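Local coordinates for glucanase (Klebsiella pneumoniae, PDB 5GY3), which probably cuts internal beta-1,4-glucosidic linkages in cellulose and related beta-glucans, as a family 8 glycoside hydrolase, at residues T2-Y7 and L298-W303; S57-K62 and D77-K82; M184-G187 and P192-W195. All blocks are in the same frame, centred on the assembly; numbering follows the deposited sequence.

Contact 1: residues T2-Y7 and L298-W303; sequences TAWERY and LKQLVW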
loop_
_atom_site.group_PDB
_atom_site.type_symbol
_atom_site.label_atom_id
_atom_site.label_comp_id
_atom_site.label_asym_id
_atom_site.label_seq_id
_atom_site.Cartn_x
_atom_site.Cartn_y
_atom_site.Cartn_z
ATOM N N THR A 2 21.881 5.114 5.601
ATOM C CA THR A 2 21.963 4.349 6.838
ATOM C C THR A 2 20.618 3.728 7.193
ATOM O O THR A 2 20.572 2.575 7.627
ATOM C CB THR A 2 22.478 5.222 7.984
ATOM O OG1 THR A 2 23.785 5.713 7.661
ATOM C CG2 THR A 2 22.575 4.411 9.266
ATOM N N ALA A 3 19.514 4.461 7.000
ATOM C CA ALA A 3 18.196 3.910 7.318
ATOM C C ALA A 3 17.967 2.592 6.589
ATOM O O ALA A 3 17.552 1.591 7.189
ATOM C CB ALA A 3 17.097 4.920 6.973
ATOM N N TRP A 4 18.286 2.561 5.293
ATOM C CA TRP A 4 18.089 1.358 4.492
ATOM C C TRP A 4 18.983 0.215 4.964
ATOM O O TRP A 4 18.539 -0.934 5.039
ATOM C CB TRP A 4 18.341 1.690 3.015
ATOM C CG TRP A 4 18.426 0.502 2.109
ATOM C CD1 TRP A 4 19.524 0.085 1.409
ATOM C CD2 TRP A 4 17.377 -0.413 1.793
ATOM N NE1 TRP A 4 19.225 -1.042 0.683
ATOM C CE2 TRP A 4 17.915 -1.372 0.902
ATOM C CE3 TRP A 4 16.038 -0.530 2.185
ATOM C CZ2 TRP A 4 17.160 -2.424 0.392
ATOM C CZ3 TRP A 4 15.294 -1.575 1.676
ATOM C CH2 TRP A 4 15.852 -2.506 0.785
ATOM N N GLU A 5 20.252 0.502 5.277
ATOM C CA GLU A 5 21.119 -0.547 5.809
ATOM C C GLU A 5 20.577 -1.099 7.123
ATOM O O GLU A 5 20.559 -2.319 7.334
ATOM C CB GLU A 5 22.541 -0.016 5.994
ATOM C CG GLU A 5 23.245 0.291 4.687
ATOM C CD GLU A 5 23.437 -0.947 3.838
ATOM O OE1 GLU A 5 23.725 -2.024 4.409
ATOM O OE2 GLU A 5 23.295 -0.848 2.601
ATOM N N ARG A 6 20.116 -0.217 8.013
ATOM C CA ARG A 6 19.557 -0.683 9.279
ATOM C C ARG A 6 18.283 -1.493 9.054
ATOM O O ARG A 6 18.023 -2.470 9.761
ATOM C CB ARG A 6 19.297 0.511 10.196
ATOM C CG ARG A 6 18.913 0.139 11.604
ATOM C CD ARG A 6 19.886 -0.878 12.190
ATOM N NE ARG A 6 19.541 -1.240 13.565
ATOM C CZ ARG A 6 20.097 -2.248 14.232
ATOM N NH1 ARG A 6 21.020 -3.001 13.644
ATOM N NH2 ARG A 6 19.725 -2.509 15.480
ATOM N N TYR A 7 17.487 -1.107 8.057
ATOM C CA TYR A 7 16.270 -1.843 7.721
ATOM C C TYR A 7 16.591 -3.260 7.269
ATOM O O TYR A 7 15.933 -4.223 7.683
ATOM C CB TYR A 7 15.531 -1.074 6.630
ATOM C CG TYR A 7 14.181 -1.598 6.187
ATOM C CD1 TYR A 7 13.036 -1.372 6.950
ATOM C CD2 TYR A 7 14.041 -2.247 4.965
ATOM C CE1 TYR A 7 11.792 -1.814 6.521
ATOM C CE2 TYR A 7 12.809 -2.691 4.529
ATOM C CZ TYR A 7 11.685 -2.472 5.308
ATOM O OH TYR A 7 10.457 -2.906 4.858
ATOM N N LEU A 298 7.163 2.644 6.791
ATOM C CA LEU A 298 6.475 3.905 6.526
ATOM C C LEU A 298 7.428 5.088 6.578
ATOM O O LEU A 298 7.316 6.016 5.772
ATOM C CB LEU A 298 5.336 4.104 7.530
ATOM C CG LEU A 298 4.023 3.367 7.287
ATOM C CD1 LEU A 298 3.021 3.784 8.365
ATOM C CD2 LEU A 298 3.470 3.675 5.912
ATOM N N LYS A 299 8.354 5.092 7.541
ATOM C CA LYS A 299 9.319 6.183 7.613
ATOM C C LYS A 299 10.038 6.366 6.285
ATOM O O LYS A 299 10.227 7.494 5.819
ATOM C CB LYS A 299 10.337 5.919 8.719
ATOM C CG LYS A 299 9.833 6.170 10.130
ATOM C CD LYS A 299 10.999 6.039 11.091
ATOM C CE LYS A 299 10.645 6.509 12.499
ATOM N NZ LYS A 299 11.847 6.396 13.399
ATOM N N GLN A 300 10.440 5.263 5.664
ATOM C CA GLN A 300 11.216 5.365 4.439
ATOM C C GLN A 300 10.340 5.615 3.222
ATOM O O GLN A 300 10.789 6.264 2.274
ATOM C CB GLN A 300 12.032 4.101 4.233
ATOM C CG GLN A 300 13.126 3.923 5.256
ATOM C CD GLN A 300 13.719 2.553 5.154
ATOM O OE1 GLN A 300 14.689 2.340 4.425
ATOM N NE2 GLN A 300 13.127 1.603 5.862
ATOM N N LEU A 301 9.112 5.086 3.219
ATOM C CA LEU A 301 8.195 5.356 2.116
ATOM C C LEU A 301 7.792 6.824 2.088
ATOM O O LEU A 301 7.634 7.415 1.009
ATOM C CB LEU A 301 6.962 4.472 2.238
ATOM C CG LEU A 301 7.177 2.972 2.065
ATOM C CD1 LEU A 301 5.937 2.230 2.521
ATOM C CD2 LEU A 301 7.511 2.647 0.608
ATOM N N VAL A 302 7.625 7.428 3.269
ATOM C CA VAL A 302 7.332 8.857 3.338
ATOM C C VAL A 302 8.479 9.660 2.738
ATOM O O VAL A 302 8.263 10.594 1.959
ATOM C CB VAL A 302 7.033 9.267 4.796
ATOM C CG1 VAL A 302 7.103 10.772 4.960
ATOM C CG2 VAL A 302 5.655 8.771 5.187
ATOM N N TRP A 303 9.717 9.283 3.064
ATOM C CA TRP A 303 10.879 9.960 2.500
ATOM C C TRP A 303 10.927 9.806 0.984
ATOM O O TRP A 303 11.158 10.785 0.261
ATOM C CB TRP A 303 12.155 9.414 3.140
ATOM C CG TRP A 303 13.403 10.100 2.665
ATOM C CD1 TRP A 303 14.408 9.549 1.924
ATOM C CD2 TRP A 303 13.763 11.468 2.882
ATOM N NE1 TRP A 303 15.381 10.490 1.677
ATOM C CE2 TRP A 303 15.009 11.676 2.255
ATOM C CE3 TRP A 303 13.158 12.538 3.553
ATOM C CZ2 TRP A 303 15.660 12.911 2.276
ATOM C CZ3 TRP A 303 13.804 13.760 3.575
ATOM C CH2 TRP A 303 15.045 13.936 2.942
#

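Contact 2: residues S57-K62 and D77-K82; sequences STLRDK and DPIADK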
loop_
_atom_site.group_PDB
_atom_site.type_symbol
_atom_site.label_atom_id
_atom_site.label_comp_id
_atom_site.label_asym_id
_atom_site.label_seq_id
_atom_site.Cartn_x
_atom_site.Cartn_y
_atom_site.Cartn_z
ATOM N N SER A 57 10.094 -16.842 -6.934
ATOM C CA SER A 57 10.205 -18.291 -6.815
ATOM C C SER A 57 9.272 -18.852 -5.744
ATOM O O SER A 57 8.777 -19.974 -5.889
ATOM C CB SER A 57 11.654 -18.695 -6.532
ATOM O OG SER A 57 12.100 -18.132 -5.318
ATOM N N THR A 58 9.004 -18.096 -4.673
ATOM C CA THR A 58 8.225 -18.645 -3.566
ATOM C C THR A 58 6.733 -18.356 -3.678
ATOM O O THR A 58 5.912 -19.238 -3.400
ATOM C CB THR A 58 8.732 -18.091 -2.229
ATOM O OG1 THR A 58 10.157 -18.217 -2.172
ATOM C CG2 THR A 58 8.091 -18.849 -1.048
ATOM N N LEU A 59 6.360 -17.141 -4.072
ATOM C CA LEU A 59 4.976 -16.701 -3.935
ATOM C C LEU A 59 4.197 -16.612 -5.241
ATOM O O LEU A 59 2.988 -16.358 -5.192
ATOM C CB LEU A 59 4.928 -15.345 -3.220
ATOM C CG LEU A 59 5.456 -15.336 -1.786
ATOM C CD1 LEU A 59 5.355 -13.929 -1.193
ATOM C CD2 LEU A 59 4.714 -16.357 -0.912
ATOM N N ARG A 60 4.821 -16.815 -6.399
ATOM C CA ARG A 60 4.079 -16.658 -7.646
ATOM C C ARG A 60 2.911 -17.636 -7.714
ATOM O O ARG A 60 3.074 -18.838 -7.482
ATOM C CB ARG A 60 4.983 -16.858 -8.856
ATOM C CG ARG A 60 4.248 -16.644 -10.172
ATOM C CD ARG A 60 4.079 -15.164 -10.465
ATOM N NE ARG A 60 5.357 -14.600 -10.902
ATOM C CZ ARG A 60 5.487 -13.543 -11.699
ATOM N NH1 ARG A 60 4.416 -12.912 -12.166
ATOM N NH2 ARG A 60 6.701 -13.125 -12.034
ATOM N N ASP A 61 1.724 -17.109 -8.021
ATOM C CA ASP A 61 0.549 -17.918 -8.323
ATOM C C ASP A 61 0.515 -18.142 -9.831
ATOM O O ASP A 61 0.181 -17.232 -10.593
ATOM C CB ASP A 61 -0.723 -17.224 -7.836
ATOM C CG ASP A 61 -1.982 -18.064 -8.045
ATOM O OD1 ASP A 61 -1.963 -18.997 -8.872
ATOM O OD2 ASP A 61 -3.003 -17.778 -7.375
ATOM N N LYS A 62 0.855 -19.359 -10.265
ATOM C CA LYS A 62 0.998 -19.615 -11.695
ATOM C C LYS A 62 -0.336 -19.632 -12.429
ATOM O O LYS A 62 -0.350 -19.534 -13.661
ATOM C CB LYS A 62 1.723 -20.941 -11.918
ATOM C CG LYS A 62 3.173 -20.955 -11.443
ATOM C CD LYS A 62 4.110 -20.474 -12.525
ATOM C CE LYS A 62 5.565 -20.583 -12.070
ATOM N NZ LYS A 62 5.886 -21.944 -11.540
ATOM N N ASP A 77 2.257 -25.668 6.272
ATOM C CA ASP A 77 2.290 -25.168 4.906
ATOM C C ASP A 77 2.494 -23.662 4.974
ATOM O O ASP A 77 1.566 -22.937 5.367
ATOM C CB ASP A 77 0.992 -25.508 4.175
ATOM C CG ASP A 77 1.019 -25.110 2.717
ATOM O OD1 ASP A 77 1.860 -24.270 2.319
ATOM O OD2 ASP A 77 0.189 -25.644 1.960
ATOM N N PRO A 78 3.668 -23.144 4.594
ATOM C CA PRO A 78 3.932 -21.706 4.774
ATOM C C PRO A 78 3.095 -20.819 3.874
ATOM O O PRO A 78 3.029 -19.608 4.120
ATOM C CB PRO A 78 5.429 -21.573 4.444
ATOM C CG PRO A 78 5.962 -22.984 4.409
ATOM C CD PRO A 78 4.816 -23.841 3.993
ATOM N N ILE A 79 2.464 -21.377 2.845
ATOM C CA ILE A 79 1.602 -20.608 1.956
ATOM C C ILE A 79 0.215 -21.235 1.979
ATOM O O ILE A 79 -0.302 -21.675 0.948
ATOM C CB ILE A 79 2.184 -20.533 0.531
ATOM C CG1 ILE A 79 2.619 -21.912 0.029
ATOM C CG2 ILE A 79 3.381 -19.621 0.501
ATOM C CD1 ILE A 79 3.325 -21.870 -1.319
ATOM N N ALA A 80 -0.396 -21.274 3.164
ATOM C CA ALA A 80 -1.712 -21.891 3.306
ATOM C C ALA A 80 -2.783 -21.107 2.557
ATOM O O ALA A 80 -3.600 -21.693 1.838
ATOM C CB ALA A 80 -2.076 -22.018 4.787
ATOM N N ASP A 81 -2.806 -19.780 2.717
ATOM C CA ASP A 81 -3.789 -18.943 2.036
ATOM C C ASP A 81 -3.345 -18.718 0.596
ATOM O O ASP A 81 -2.309 -18.091 0.348
ATOM C CB ASP A 81 -3.965 -17.607 2.761
ATOM C CG ASP A 81 -5.111 -16.771 2.194
ATOM O OD1 ASP A 81 -5.630 -17.091 1.101
ATOM O OD2 ASP A 81 -5.498 -15.772 2.838
ATOM N N LYS A 82 -4.141 -19.208 -0.350
ATOM C CA LYS A 82 -3.801 -19.155 -1.764
ATOM C C LYS A 82 -4.325 -17.900 -2.458
ATOM O O LYS A 82 -4.266 -17.820 -3.689
ATOM C CB LYS A 82 -4.336 -20.404 -2.467
ATOM C CG LYS A 82 -3.831 -21.698 -1.855
ATOM C CD LYS A 82 -2.322 -21.817 -2.016
ATOM C CE LYS A 82 -1.792 -23.082 -1.347
ATOM N NZ LYS A 82 -0.303 -23.134 -1.423
HETATM O O HOH W 1 -3.075 -15.929 -5.578
#

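Contact 3: residues M184-G187 and P192-W195; sequences MGWG and PSDW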
loop_
_atom_site.group_PDB
_atom_site.type_symbol
_atom_site.label_atom_id
_atom_site.label_comp_id
_atom_site.label_asym_id
_atom_site.label_seq_id
_atom_site.Cartn_x
_atom_site.Cartn_y
_atom_site.Cartn_z
ATOM N N MET A 184 -16.205 8.592 -0.253
ATOM C CA MET A 184 -16.128 7.907 1.027
ATOM C C MET A 184 -15.971 8.912 2.165
ATOM O O MET A 184 -15.581 10.066 1.961
ATOM C CB MET A 184 -14.953 6.928 1.039
ATOM C CG MET A 184 -15.015 5.847 -0.032
ATOM S SD MET A 184 -13.513 4.848 0.029
ATOM C CE MET A 184 -13.782 3.738 -1.357
ATOM N N GLY A 185 -16.274 8.457 3.378
ATOM C CA GLY A 185 -16.013 9.254 4.567
ATOM C C GLY A 185 -17.207 9.244 5.493
ATOM O O GLY A 185 -18.340 9.417 5.032
ATOM N N TRP A 186 -16.973 9.023 6.789
ATOM C CA TRP A 186 -18.055 8.814 7.741
ATOM C C TRP A 186 -17.752 9.548 9.040
ATOM O O TRP A 186 -16.602 9.861 9.344
ATOM C CB TRP A 186 -18.294 7.307 7.986
ATOM C CG TRP A 186 -18.754 6.695 6.716
ATOM C CD1 TRP A 186 -20.028 6.691 6.232
ATOM C CD2 TRP A 186 -17.932 6.096 5.697
ATOM N NE1 TRP A 186 -20.060 6.098 4.984
ATOM C CE2 TRP A 186 -18.786 5.732 4.635
ATOM C CE3 TRP A 186 -16.558 5.831 5.582
ATOM C CZ2 TRP A 186 -18.318 5.109 3.471
ATOM C CZ3 TRP A 186 -16.093 5.208 4.424
ATOM C CH2 TRP A 186 -16.978 4.853 3.386
ATOM N N GLY A 187 -18.821 9.823 9.798
ATOM C CA GLY A 187 -18.683 10.478 11.088
ATOM C C GLY A 187 -18.221 11.921 10.965
ATOM O O GLY A 187 -18.241 12.536 9.902
ATOM N N PRO A 192 -12.336 7.770 5.513
ATOM C CA PRO A 192 -12.658 6.369 5.214
ATOM C C PRO A 192 -12.044 5.409 6.230
ATOM O O PRO A 192 -11.035 5.694 6.876
ATOM C CB PRO A 192 -12.032 6.166 3.830
ATOM C CG PRO A 192 -10.798 7.021 3.888
ATOM C CD PRO A 192 -11.172 8.240 4.736
ATOM N N SER A 193 -12.680 4.248 6.354
ATOM C CA SER A 193 -12.170 3.163 7.186
ATOM C C SER A 193 -11.193 2.287 6.396
ATOM O O SER A 193 -10.990 2.463 5.188
ATOM C CB SER A 193 -13.332 2.328 7.723
ATOM O OG SER A 193 -14.212 1.957 6.671
ATOM N N ASP A 194 -10.563 1.345 7.107
ATOM C CA ASP A 194 -9.673 0.385 6.451
ATOM C C ASP A 194 -10.394 -0.362 5.332
ATOM O O ASP A 194 -9.837 -0.566 4.245
ATOM C CB ASP A 194 -9.139 -0.635 7.465
ATOM C CG ASP A 194 -8.190 -0.037 8.494
ATOM O OD1 ASP A 194 -7.509 0.969 8.212
ATOM O OD2 ASP A 194 -8.116 -0.618 9.611
ATOM N N TRP A 195 -11.618 -0.801 5.595
ATOM C CA TRP A 195 -12.404 -1.589 4.658
ATOM C C TRP A 195 -13.746 -0.917 4.438
ATOM O O TRP A 195 -14.396 -0.478 5.390
ATOM C CB TRP A 195 -12.610 -3.029 5.178
ATOM C CG TRP A 195 -11.324 -3.746 5.369
ATOM C CD1 TRP A 195 -10.549 -3.764 6.496
ATOM C CD2 TRP A 195 -10.651 -4.564 4.405
ATOM N NE1 TRP A 195 -9.432 -4.534 6.286
ATOM C CE2 TRP A 195 -9.472 -5.037 5.012
ATOM C CE3 TRP A 195 -10.927 -4.931 3.087
ATOM C CZ2 TRP A 195 -8.564 -5.856 4.339
ATOM C CZ3 TRP A 195 -10.034 -5.754 2.427
ATOM C CH2 TRP A 195 -8.867 -6.205 3.054
#

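Contact 1: residues T2-Y7 and L298-W303
Gln300 bridges a buried helix-helix contact at the two ends of the chain, where helix 2-11 meets helix 293-307 within the (alpha/alpha)6 barrel characteristic of glycoside hydrolase family 8. The short segments run roughly antiparallel, at 148°, and their axes come no closer than 11.0 Å, a wide spacing spanned by one long side chain. With CG beside its backbone N (chi1 -68°) and the chain extended beyond it, Gln300 carries its amide straight to the turn formed by Ala3, Trp4 and Tyr7. No hydrogen bond crosses the interface. The amide oxygen lies against the helix backbone, OE1 standing 3.5 Å from Trp4 CA. The same OE1 also faces the indole edge, in the plane of the ring, 3.9 Å from CE3 of Trp4. Ala3 lies beside OE1 with its carbonyl carbon and CB. Around this point, Leu38 of helix 29-41 touches both Trp4 and Gln300, and Trp4 NE1 is held by Asp44. Tyr7 OH bonds to Ser297 OG, a second link between the helices. Gln300 NE2, which donates to Ala296 O of its own helix, sits over one face of the Tyr7 ring, 3.2 Å from CD1, with amide and ring planes 75° apart.

Contact 2: residues S57-K62 and D77-K82
Leu59 and Ile79 meet where the C-terminal end of helix 45-59 faces the loop that leads into helix 86-103. The touch is apolar: CD2 of Leu59 meets CG2 of Ile79 at 3.8 Å, the two side chains lying obliquely to each other. Ile79 takes the less common rotamer with CG1 between its backbone N and carbonyl carbon (chi1 48°). This turns CG2 to Leu59, while CD1 at the end of the other branch lies 4.2 Å from the carbonyl oxygen of Thr58. Tyr71 of strand 70-71 packs against Thr58, Leu59 and Ile79 alike. In the (alpha/alpha)6 barrel of family 8 glycoside hydrolases the catalytic cleft lies at one end of the helices, and the 77-82 loop runs up to helix 86-103, which carries Asp87, the predicted nucleophile. The side chains of Leu59 and Asp87 are about 12 Å apart. The loop is braced from within by an Asx turn, Ile79 N donating to Asp77 OD1 (3.0 Å), which it approaches from above the carboxylate plane. Lys82 folds back so that NZ reaches Ile79 O at 2.8 Å, and it also makes a cation-pi contact with Tyr68. Farther along, a single water joins the segments, donating to Asp61 OD2 at 2.6 Å and to the backbone oxygen of Lys82 at 2.9 Å. Asp61 OD1 is hydrogen-bonded to Ser63 OG.

Contact 3: residues M184-G187 and P192-W195
Pro192 packs against Met184, Gly185 and Trp186 as the loop between helix 167-183 and strand 196-199 doubles back on itself, a connection within the (alpha/alpha)6 barrel of the family 8 fold. CB of the proline ring meets CB of Met184 at 4.1 Å; beyond that point the extended methionine chain leads away to Pro150, Val196 and Met204. The backbones come closest here, Gly185 CA lying 4.1 Å from Pro192 N. Trp186 comes in edge-on nearby: its CZ3 stands 3.7 Å from Pro192 CA, which lies near the ring plane. The indole reaches this place because CG lies beside the tryptophan's own backbone N (chi1 -64°), swinging the six-membered ring back along the chain, where Met184 C sits above the rim of one face. Ser193 follows, its backbone N 4.0 Å from CZ3 of Trp186, a buried N-H that has no hydrogen-bond partner in the model. Asp194 reaches the loop between strand 213-214 and helix 220-228, where OD1 accepts from the backbone N atoms of Ser215 and Ala218. Trp195 stacks on Trp210, and its carbonyl oxygen takes a hydrogen bond from Ser193 OG at 2.8 Å, the hydroxyl standing 50° out of the carbonyl plane.

How the contacts relate
From the N terminus, helix 2-11 at once supplies one side of contact 1, whose other side comes 291 residues later on helix 293-307, so this pairing brings the chain ends together and encloses almost the whole sequence. Both other contacts fall within that span. Contact 2 closes a short excursion, joining the end of helix 45-59 to the loop before helix 86-103. Contact 3 follows it in series, pinching the turn between helix 167-183 and strand 196-199. None cross and none touch: the centres lie about 27 to 31 Å apart, and the nearest atoms of any two contacts are at least about 10 Å apart.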